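PDB 5FHY: B-type flagellar hook-associated protein 2 from Pseudomonas aeruginosa, which caps the tip of the growing flagellar filament, helping exported flagellin subunits polymerise there and keeping them from leaking out. Local coordinates for residues 61-66 / 134-139; 49-54 / 146-151; 72-77 / 100-105; 124-129 / 181-186. All blocks are in the same frame, centred on the assembly; numbering follows the deposited sequence.

Contact 1: residues 61-66 / 134-139; sequences KFNSGT and VSDDGS
S64 turns its hydroxyl away from the backbone N (chi1 176°), and CG of D137 stands beside the D137 backbone N (chi1 -67°), bringing S64 OG to 2.6 Å from D137 OD2. The serine donates to the anti side of the carboxylate oxygen, somewhat out of its plane. Serine suits this place because its short hydroxyl can reach the D137 carboxylate while its backbone bonds to the same loop: S64 N donates to S139 O at 2.8 Å, and S64 O accepts from D137 N, also at 2.8 Å. T66 and S135 form an antiparallel hydrogen-bonded pair, T66 N reaching S135 O at 3.0 Å, and G65 faces D136 as the non-hydrogen-bonded pair. Glycine fits at 65, where backbone angles and the S135 carbonyl leave no room for a side chain. D136 also opens an Asx turn, in which G138 N meets D136 OD1 at 3.0 Å from above the carboxylate plane. The amide of N63 lies nearly coplanar with that carboxylate, and N63 CB packs 3.1 Å from D136 OD1, which also lies near the acceptor S64 O, a pairing that probably costs something. D136 OD2 takes weak bonds from L145 N and S144 OG. With donors turned toward both aspartates, the chemistry is consistent with ionised carboxylates, D137 holding the S64 hydroxyl and D136 the turn at G138, at the protein surface.

Contact 2: residues 49-54 / 146-151; sequences IALQAI and SQLAFD
I49 lays its CD1 over one face of the F150 ring, 3.6 Å from the ring centroid and offset toward the rim, a CH-pi contact. CG1 of I49 sits between the backbone N and the carbonyl carbon (chi1 72°), which carries CD1 across the face while CG2 packs 3.4 Å from F150 CE2. A branched residue suits the spot because both arms reach the ring. L51 divides its methyls: CD2 lies 3.8 Å from F150 CB, and CD1 lies 4.1 Å from L148 CD2, the two leucines crossing at about a right angle. I54 CD1 lies 4.4 Å from L148 CD2 and packs more closely on the side chain of Q147, whose CB packs against the end of Q52, which it crosses almost perpendicularly. Where no direct hydrogen bond between the segments is clear, a water joins their backbones, accepting from Q52 N and donating to Q147 O and A149 O, each at 3.0 Å. L148 lies in the 3-10 segment 146-148, where A149 N bonds back to S146 O, and the chain runs on to F150. Farther out, L51 packs on L117 and L119 of strand 114-121, F150 rests on V132 of strand 130-136, and strand 48-50 runs between strands 114-121 and 165-166, so the loop 146-151 bridges the sheet of 48-50 and the sheet of 130-136.

Contact 3: residues 72-77 / 100-105; sequences GDTKLP and KEAGVS
L76 reaches toward A102 and V104 only with the far part of its side chain. Its CB has no atom of 100-105 within 4.5 Å, and CG, held beside the backbone N (chi1 -84°), still only approaches them. The branch makes the contact. CD1 meets both, 4.1 Å from V104 CG2 and 4.4 Å from A102 CB, while CD2 stands 4.4 Å from the same V104 CG2. Leucine suits the place because its terminal methyls carry the apolar contact well beyond CB, to aliphatic partners that ask for nothing polar.

Both segments belong to the flagellin hook IN motif. Strand 74-81 leads into helix 88-98, and the chain then turns through 100-103 into strand 104-111, which lies in a different sheet; the contact therefore joins the start of one strand to the start of another across the helical connection. V104 also packs on I95 of that helix. G103 suits the turn, since at its backbone angles a side chain would be jammed against the preceding carbonyl.

Beside the leucine, in T74 the hydroxyl lies beside the backbone N (chi1 -49°), which leaves the CG2 methyl pointing at A102, 3.9 Å from A102 CB; alanine is small enough to sit against both T74 and L76. On the more exposed flank E101 bends at chi2, sending OE2 to 3.2 Å from P77 CD, a ring carbon bonded to nitrogen and hence probably slightly positive. S105, just beyond, packs against A33 of a second subunit.

Contact 4: residues 124-129 / 181-186; sequences TGDGKD and KRSIAS
One hydrogen bond crosses this contact: T124 OG1 donates to A185 O at 2.7 Å, arriving in the carbonyl plane on a lone pair, with a C=O...donor angle of 135°. The hydroxyl is set between the T124 backbone N and carbonyl carbon (chi1 51°), which points it at the carbonyl of A185, just past strand 180-184. A hydroxyl one atom beyond CB is the right length here, T124 CB itself lying 3.3 Å from A185 O. The remaining cross-contacts are van der Waals or electrostatic. T124 OG1 touches S186 CA at 3.4 Å, whereas T124 O and A185 O, both acceptors, come within 2.9 Å and probably repel.

Within the loop, G125 to K128 is a type II turn, with G127 suited to its positive phi, and K128 NZ folds back to D126 O at 2.9 Å. Glycine suits position 125, where the backbone angles and the nearby K128 NZ leave no space for a CB. Polar links also run through N172: its OD1 accepts from D126 N and its ND2 bonds to S183 OG, tying turn to strand.

Strand 180-184 is the outermost of its sheet within this chain, beside strand 173-177, on whose I175 both R182 and I184 pack. Its S183 N bonds to N112 of a third subunit, while loop 124-129, between strands 114-121 and 130-136, meets the chain where it leaves that strand.

In the fold
Contact 2 is the buried one, apolar side chains with a single bridging water; contacts 1 and 4 lie at the surface and rely on polar bonds, and contact 3 is partly buried and chiefly apolar. Contacts 1 and 2 touch, V134 packing on S146 and the nearby backbone, and contact 1 is nested within the chain loop that contact 2 closes. Contacts 1 and 3 reach the same three-stranded sheet through neighbouring strands 65-71 and 74-81, their centres about 21 Å apart. Contact 4 lies about 17 Å from contact 3, centre to centre, and alone brings in the sheet containing strand 180-184.

Contact 1: residues 61-66 / 134-139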
# COMPACT_ATOMS: atom_id res chain seq x y z
N LYS B 61 36.62 2.52 62.47
CA LYS B 61 37.93 2.76 61.88
C LYS B 61 38.86 1.63 62.27
O LYS B 61 38.92 1.24 63.44
CB LYS B 61 38.50 4.12 62.30
CG LYS B 61 37.56 5.30 62.10
CD LYS B 61 38.34 6.53 61.67
CE LYS B 61 39.03 6.30 60.33
NZ LYS B 61 39.85 7.46 59.88
N PHE B 62 39.59 1.10 61.30
CA PHE B 62 40.41 -0.08 61.54
C PHE B 62 41.76 0.21 62.18
O PHE B 62 42.37 1.26 61.94
CB PHE B 62 40.62 -0.83 60.22
CG PHE B 62 39.37 -1.46 59.67
CD1 PHE B 62 38.77 -2.52 60.33
CD2 PHE B 62 38.80 -1.00 58.49
CE1 PHE B 62 37.63 -3.11 59.83
CE2 PHE B 62 37.65 -1.59 57.99
CZ PHE B 62 37.07 -2.65 58.66
N ASN B 63 42.21 -0.72 63.02
CA ASN B 63 43.57 -0.71 63.56
C ASN B 63 44.61 -0.68 62.44
O ASN B 63 44.32 -1.04 61.30
CB ASN B 63 43.80 -1.92 64.45
CG ASN B 63 43.04 -1.84 65.75
OD1 ASN B 63 42.58 -0.78 66.15
ND2 ASN B 63 42.90 -2.98 66.42
N SER B 64 45.84 -0.29 62.79
CA SER B 64 46.92 -0.27 61.81
C SER B 64 47.38 -1.69 61.52
O SER B 64 47.19 -2.59 62.34
CB SER B 64 48.09 0.58 62.33
OG SER B 64 49.20 0.54 61.45
N GLY B 65 47.95 -1.91 60.33
CA GLY B 65 48.46 -3.22 59.97
C GLY B 65 48.64 -3.43 58.48
O GLY B 65 48.84 -2.47 57.74
N THR B 66 48.57 -4.69 58.04
CA THR B 66 48.78 -5.03 56.63
C THR B 66 47.81 -6.11 56.13
O THR B 66 47.53 -7.08 56.83
CB THR B 66 50.23 -5.50 56.38
OG1 THR B 66 51.15 -4.67 57.10
CG2 THR B 66 50.57 -5.44 54.89
N VAL B 134 46.02 -11.33 57.64
CA VAL B 134 46.03 -10.06 58.36
C VAL B 134 47.07 -10.00 59.47
O VAL B 134 47.07 -10.83 60.38
CB VAL B 134 44.66 -9.75 58.99
CG1 VAL B 134 44.74 -8.45 59.80
CG2 VAL B 134 43.58 -9.66 57.92
N SER B 135 47.96 -9.01 59.40
CA SER B 135 48.85 -8.68 60.51
C SER B 135 48.33 -7.41 61.19
O SER B 135 48.35 -6.34 60.59
CB SER B 135 50.29 -8.49 60.04
OG SER B 135 50.87 -9.72 59.66
N ASP B 136 47.89 -7.53 62.43
CA ASP B 136 47.24 -6.42 63.12
C ASP B 136 48.13 -5.78 64.18
O ASP B 136 48.60 -6.46 65.09
CB ASP B 136 45.93 -6.90 63.76
CG ASP B 136 45.14 -5.77 64.41
OD1 ASP B 136 45.41 -4.60 64.09
OD2 ASP B 136 44.25 -6.07 65.23
N ASP B 137 48.36 -4.48 64.06
CA ASP B 137 49.21 -3.77 65.02
C ASP B 137 48.53 -3.67 66.38
O ASP B 137 49.18 -3.38 67.38
CB ASP B 137 49.57 -2.37 64.50
CG ASP B 137 50.47 -2.41 63.29
OD1 ASP B 137 51.11 -3.45 63.05
OD2 ASP B 137 50.55 -1.39 62.57
N GLY B 138 47.22 -3.90 66.41
CA GLY B 138 46.46 -3.90 67.64
C GLY B 138 46.05 -2.52 68.10
O GLY B 138 45.45 -2.36 69.17
N SER B 139 46.37 -1.52 67.29
CA SER B 139 46.05 -0.14 67.61
C SER B 139 46.00 0.70 66.34
O SER B 139 46.68 0.41 65.36
CB SER B 139 47.08 0.44 68.59
OG SER B 139 48.38 0.45 68.02

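Contact 2: residues 49-54 / 146-151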
# COMPACT_ATOMS: atom_id res chain seq x y z
N ILE B 49 33.75 -14.30 48.25
CA ILE B 49 33.66 -14.46 49.69
C ILE B 49 33.09 -13.21 50.35
O ILE B 49 33.02 -12.15 49.74
CB ILE B 49 35.04 -14.75 50.31
CG1 ILE B 49 35.92 -13.49 50.29
CG2 ILE B 49 35.72 -15.90 49.59
CD1 ILE B 49 37.20 -13.63 51.06
N ALA B 50 32.69 -13.37 51.61
CA ALA B 50 32.19 -12.25 52.40
C ALA B 50 32.89 -12.26 53.75
O ALA B 50 32.88 -13.27 54.45
CB ALA B 50 30.69 -12.33 52.57
N LEU B 51 33.50 -11.14 54.11
CA LEU B 51 34.25 -11.06 55.37
C LEU B 51 33.30 -10.76 56.52
O LEU B 51 32.09 -10.64 56.31
CB LEU B 51 35.36 -10.01 55.28
CG LEU B 51 36.30 -10.15 54.08
CD1 LEU B 51 37.32 -9.02 54.06
CD2 LEU B 51 36.99 -11.51 54.08
N GLN B 52 33.84 -10.66 57.73
CA GLN B 52 33.01 -10.39 58.90
C GLN B 52 32.28 -9.07 58.77
O GLN B 52 32.79 -8.13 58.17
CB GLN B 52 33.87 -10.37 60.18
CG GLN B 52 34.19 -11.74 60.75
CD GLN B 52 34.95 -11.66 62.06
OE1 GLN B 52 34.60 -10.89 62.96
NE2 GLN B 52 36.00 -12.48 62.19
N ALA B 53 31.07 -9.01 59.33
CA ALA B 53 30.29 -7.78 59.31
C ALA B 53 30.81 -6.88 60.41
O ALA B 53 31.11 -7.33 61.51
CB ALA B 53 28.81 -8.07 59.49
N ILE B 54 30.93 -5.59 60.10
CA ILE B 54 31.43 -4.64 61.07
C ILE B 54 30.28 -3.87 61.70
O ILE B 54 29.53 -3.18 61.01
CB ILE B 54 32.44 -3.67 60.42
CG1 ILE B 54 33.49 -4.45 59.64
CG2 ILE B 54 33.09 -2.80 61.47
CD1 ILE B 54 34.27 -5.42 60.49
N SER B 146 42.17 -7.75 62.48
CA SER B 146 42.29 -9.20 62.37
C SER B 146 40.99 -9.90 61.95
O SER B 146 41.02 -11.02 61.44
CB SER B 146 42.78 -9.79 63.69
OG SER B 146 41.87 -9.49 64.74
N GLN B 147 39.85 -9.25 62.15
CA GLN B 147 38.57 -9.89 61.84
C GLN B 147 38.26 -9.83 60.35
O GLN B 147 37.19 -10.25 59.91
CB GLN B 147 37.42 -9.26 62.65
CG GLN B 147 37.20 -7.78 62.44
CD GLN B 147 36.03 -7.25 63.26
OE1 GLN B 147 35.17 -8.01 63.69
NE2 GLN B 147 35.99 -5.93 63.46
N LEU B 148 39.20 -9.31 59.56
CA LEU B 148 39.06 -9.31 58.11
C LEU B 148 39.80 -10.49 57.49
O LEU B 148 39.89 -10.61 56.27
CB LEU B 148 39.57 -8.00 57.51
CG LEU B 148 38.80 -6.72 57.81
CD1 LEU B 148 39.32 -5.58 56.94
CD2 LEU B 148 37.30 -6.92 57.61
N ALA B 149 40.33 -11.37 58.34
CA ALA B 149 41.07 -12.52 57.86
C ALA B 149 40.10 -13.55 57.29
O ALA B 149 38.96 -13.66 57.74
CB ALA B 149 41.93 -13.13 58.97
N PHE B 150 40.56 -14.30 56.29
CA PHE B 150 39.73 -15.30 55.64
C PHE B 150 40.60 -16.46 55.16
O PHE B 150 41.48 -16.28 54.31
CB PHE B 150 38.95 -14.69 54.47
CG PHE B 150 37.85 -15.57 53.93
CD1 PHE B 150 36.55 -15.45 54.39
CD2 PHE B 150 38.11 -16.49 52.92
CE1 PHE B 150 35.54 -16.25 53.88
CE2 PHE B 150 37.10 -17.29 52.42
CZ PHE B 150 35.81 -17.17 52.89
N ASP B 151 40.35 -17.64 55.71
CA ASP B 151 41.09 -18.82 55.29
C ASP B 151 40.11 -19.80 54.65
O ASP B 151 39.29 -20.42 55.34
CB ASP B 151 41.81 -19.46 56.48
CG ASP B 151 42.62 -20.68 56.09
OD1 ASP B 151 42.98 -20.81 54.90
OD2 ASP B 151 42.90 -21.52 56.98
O HOH W 1 36.48 -12.05 57.65

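Contact 3: residues 72-77 / 100-105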
# COMPACT_ATOMS: atom_id res chain seq x y z
N GLY B 72 45.04 -18.35 45.07
CA GLY B 72 45.86 -19.45 44.59
C GLY B 72 47.33 -19.07 44.47
O GLY B 72 47.94 -18.59 45.42
N ASP B 73 47.89 -19.34 43.30
CA ASP B 73 49.22 -18.88 42.91
C ASP B 73 49.38 -17.38 43.15
O ASP B 73 50.23 -16.95 43.93
CB ASP B 73 49.45 -19.24 41.42
CG ASP B 73 50.67 -18.56 40.78
OD1 ASP B 73 51.13 -17.48 41.19
OD2 ASP B 73 51.17 -19.14 39.79
N THR B 74 48.55 -16.59 42.48
CA THR B 74 48.73 -15.15 42.42
C THR B 74 48.64 -14.47 43.78
O THR B 74 47.76 -14.76 44.58
CB THR B 74 47.69 -14.51 41.50
OG1 THR B 74 47.64 -15.22 40.26
CG2 THR B 74 48.03 -13.05 41.23
N LYS B 75 49.58 -13.56 44.04
CA LYS B 75 49.53 -12.75 45.25
C LYS B 75 49.26 -11.31 44.86
O LYS B 75 49.75 -10.84 43.83
CB LYS B 75 50.83 -12.87 46.04
CG LYS B 75 51.10 -14.28 46.56
CD LYS B 75 52.35 -14.36 47.41
CE LYS B 75 52.23 -13.55 48.69
NZ LYS B 75 53.42 -13.69 49.57
N LEU B 76 48.49 -10.60 45.67
CA LEU B 76 48.26 -9.18 45.45
C LEU B 76 49.33 -8.38 46.17
O LEU B 76 49.95 -8.88 47.11
CB LEU B 76 46.86 -8.77 45.92
CG LEU B 76 45.67 -8.98 44.97
CD1 LEU B 76 45.40 -10.46 44.73
CD2 LEU B 76 44.42 -8.28 45.49
N PRO B 77 49.58 -7.13 45.73
CA PRO B 77 50.45 -6.21 46.47
C PRO B 77 50.04 -6.13 47.93
O PRO B 77 48.84 -6.08 48.21
CB PRO B 77 50.23 -4.88 45.76
CG PRO B 77 49.91 -5.26 44.36
CD PRO B 77 49.16 -6.56 44.44
N LYS B 100 43.37 -5.09 40.38
CA LYS B 100 42.99 -4.95 38.97
C LYS B 100 43.67 -6.01 38.12
O LYS B 100 43.18 -6.39 37.06
CB LYS B 100 43.36 -3.57 38.44
CG LYS B 100 43.43 -2.51 39.50
CD LYS B 100 44.57 -1.56 39.23
CE LYS B 100 45.90 -2.30 39.23
NZ LYS B 100 46.07 -3.08 40.50
N GLU B 101 44.83 -6.45 38.59
CA GLU B 101 45.69 -7.37 37.87
C GLU B 101 45.12 -8.78 37.81
O GLU B 101 45.06 -9.40 36.75
CB GLU B 101 47.07 -7.40 38.53
CG GLU B 101 47.02 -7.50 40.06
CD GLU B 101 46.92 -6.16 40.77
OE1 GLU B 101 46.01 -5.37 40.43
OE2 GLU B 101 47.75 -5.89 41.66
N ALA B 102 44.72 -9.29 38.97
CA ALA B 102 44.31 -10.68 39.12
C ALA B 102 42.81 -10.86 38.91
O ALA B 102 42.32 -11.98 38.78
CB ALA B 102 44.71 -11.20 40.49
N GLY B 103 42.08 -9.75 38.87
CA GLY B 103 40.65 -9.80 38.68
C GLY B 103 39.95 -9.91 40.01
O GLY B 103 38.90 -10.55 40.13
N VAL B 104 40.53 -9.27 41.02
CA VAL B 104 39.90 -9.22 42.33
C VAL B 104 39.24 -7.87 42.51
O VAL B 104 39.89 -6.83 42.42
CB VAL B 104 40.91 -9.46 43.46
CG1 VAL B 104 40.25 -9.27 44.82
CG2 VAL B 104 41.54 -10.84 43.34
N SER B 105 37.94 -7.89 42.75
CA SER B 105 37.19 -6.67 42.98
C SER B 105 36.56 -6.74 44.35
O SER B 105 36.59 -7.79 45.00
CB SER B 105 36.12 -6.47 41.90
OG SER B 105 35.07 -7.41 42.04

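Contact 4: residues 124-129 / 181-186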
# COMPACT_ATOMS: atom_id res chain seq x y z
N THR B 124 38.45 -18.81 37.18
CA THR B 124 37.72 -20.05 37.40
C THR B 124 38.69 -21.21 37.57
O THR B 124 39.81 -21.17 37.05
CB THR B 124 36.76 -20.35 36.24
OG1 THR B 124 37.47 -20.27 34.99
CG2 THR B 124 35.60 -19.36 36.22
N GLY B 125 38.27 -22.23 38.32
CA GLY B 125 39.06 -23.43 38.48
C GLY B 125 39.23 -23.87 39.92
O GLY B 125 38.94 -23.11 40.84
N ASP B 126 39.68 -25.11 40.12
CA ASP B 126 39.95 -25.62 41.46
C ASP B 126 41.11 -24.88 42.12
O ASP B 126 42.15 -24.68 41.51
CB ASP B 126 40.26 -27.12 41.40
CG ASP B 126 39.05 -27.97 41.07
OD1 ASP B 126 37.94 -27.66 41.56
OD2 ASP B 126 39.21 -28.95 40.30
N GLY B 127 40.92 -24.50 43.38
CA GLY B 127 42.00 -23.92 44.17
C GLY B 127 42.22 -22.42 44.01
O GLY B 127 43.07 -21.84 44.68
N LYS B 128 41.46 -21.79 43.12
CA LYS B 128 41.61 -20.36 42.89
C LYS B 128 40.71 -19.60 43.87
O LYS B 128 39.97 -18.70 43.47
CB LYS B 128 41.28 -19.98 41.45
CG LYS B 128 42.26 -20.52 40.41
CD LYS B 128 41.90 -21.94 40.03
CE LYS B 128 42.85 -22.54 39.01
NZ LYS B 128 42.49 -23.95 38.73
N ASP B 129 40.78 -19.97 45.14
CA ASP B 129 39.99 -19.32 46.18
C ASP B 129 40.67 -18.03 46.63
O ASP B 129 41.89 -17.94 46.61
CB ASP B 129 39.79 -20.25 47.38
CG ASP B 129 38.88 -21.44 47.07
OD1 ASP B 129 37.85 -21.25 46.38
OD2 ASP B 129 39.20 -22.56 47.51
N LYS B 181 35.02 -38.36 30.66
CA LYS B 181 34.96 -37.17 31.50
C LYS B 181 36.16 -36.25 31.32
O LYS B 181 37.30 -36.71 31.23
CB LYS B 181 34.84 -37.56 32.97
CG LYS B 181 33.45 -38.05 33.36
CD LYS B 181 33.40 -38.49 34.81
CE LYS B 181 31.98 -38.79 35.24
NZ LYS B 181 31.88 -39.16 36.68
N ARG B 182 35.89 -34.95 31.29
CA ARG B 182 36.93 -33.93 31.24
C ARG B 182 36.64 -32.85 32.26
O ARG B 182 35.63 -32.15 32.17
CB ARG B 182 37.03 -33.33 29.83
CG ARG B 182 37.84 -32.03 29.74
CD ARG B 182 39.30 -32.23 30.12
NE ARG B 182 40.22 -31.62 29.16
CZ ARG B 182 40.52 -30.33 29.11
NH1 ARG B 182 39.96 -29.48 29.97
NH2 ARG B 182 41.37 -29.87 28.20
N SER B 183 37.52 -32.72 33.24
CA SER B 183 37.42 -31.64 34.21
C SER B 183 37.90 -30.36 33.53
O SER B 183 38.97 -30.34 32.93
CB SER B 183 38.25 -31.95 35.45
OG SER B 183 38.25 -30.86 36.35
N ILE B 184 37.12 -29.29 33.63
CA ILE B 184 37.47 -28.06 32.93
C ILE B 184 37.67 -26.91 33.91
O ILE B 184 36.86 -26.71 34.82
CB ILE B 184 36.41 -27.71 31.88
CG1 ILE B 184 35.02 -27.57 32.52
CG2 ILE B 184 36.35 -28.78 30.80
CD1 ILE B 184 33.95 -27.07 31.57
N ALA B 185 38.73 -26.14 33.72
CA ALA B 185 39.09 -25.09 34.66
C ALA B 185 38.46 -23.76 34.27
O ALA B 185 38.59 -22.76 34.97
CB ALA B 185 40.60 -24.94 34.76
N SER B 186 37.79 -23.77 33.13
CA SER B 186 37.09 -22.61 32.62
C SER B 186 35.93 -23.07 31.76
O SER B 186 35.94 -24.20 31.26
CB SER B 186 38.04 -21.72 31.82
OG SER B 186 37.33 -20.80 31.01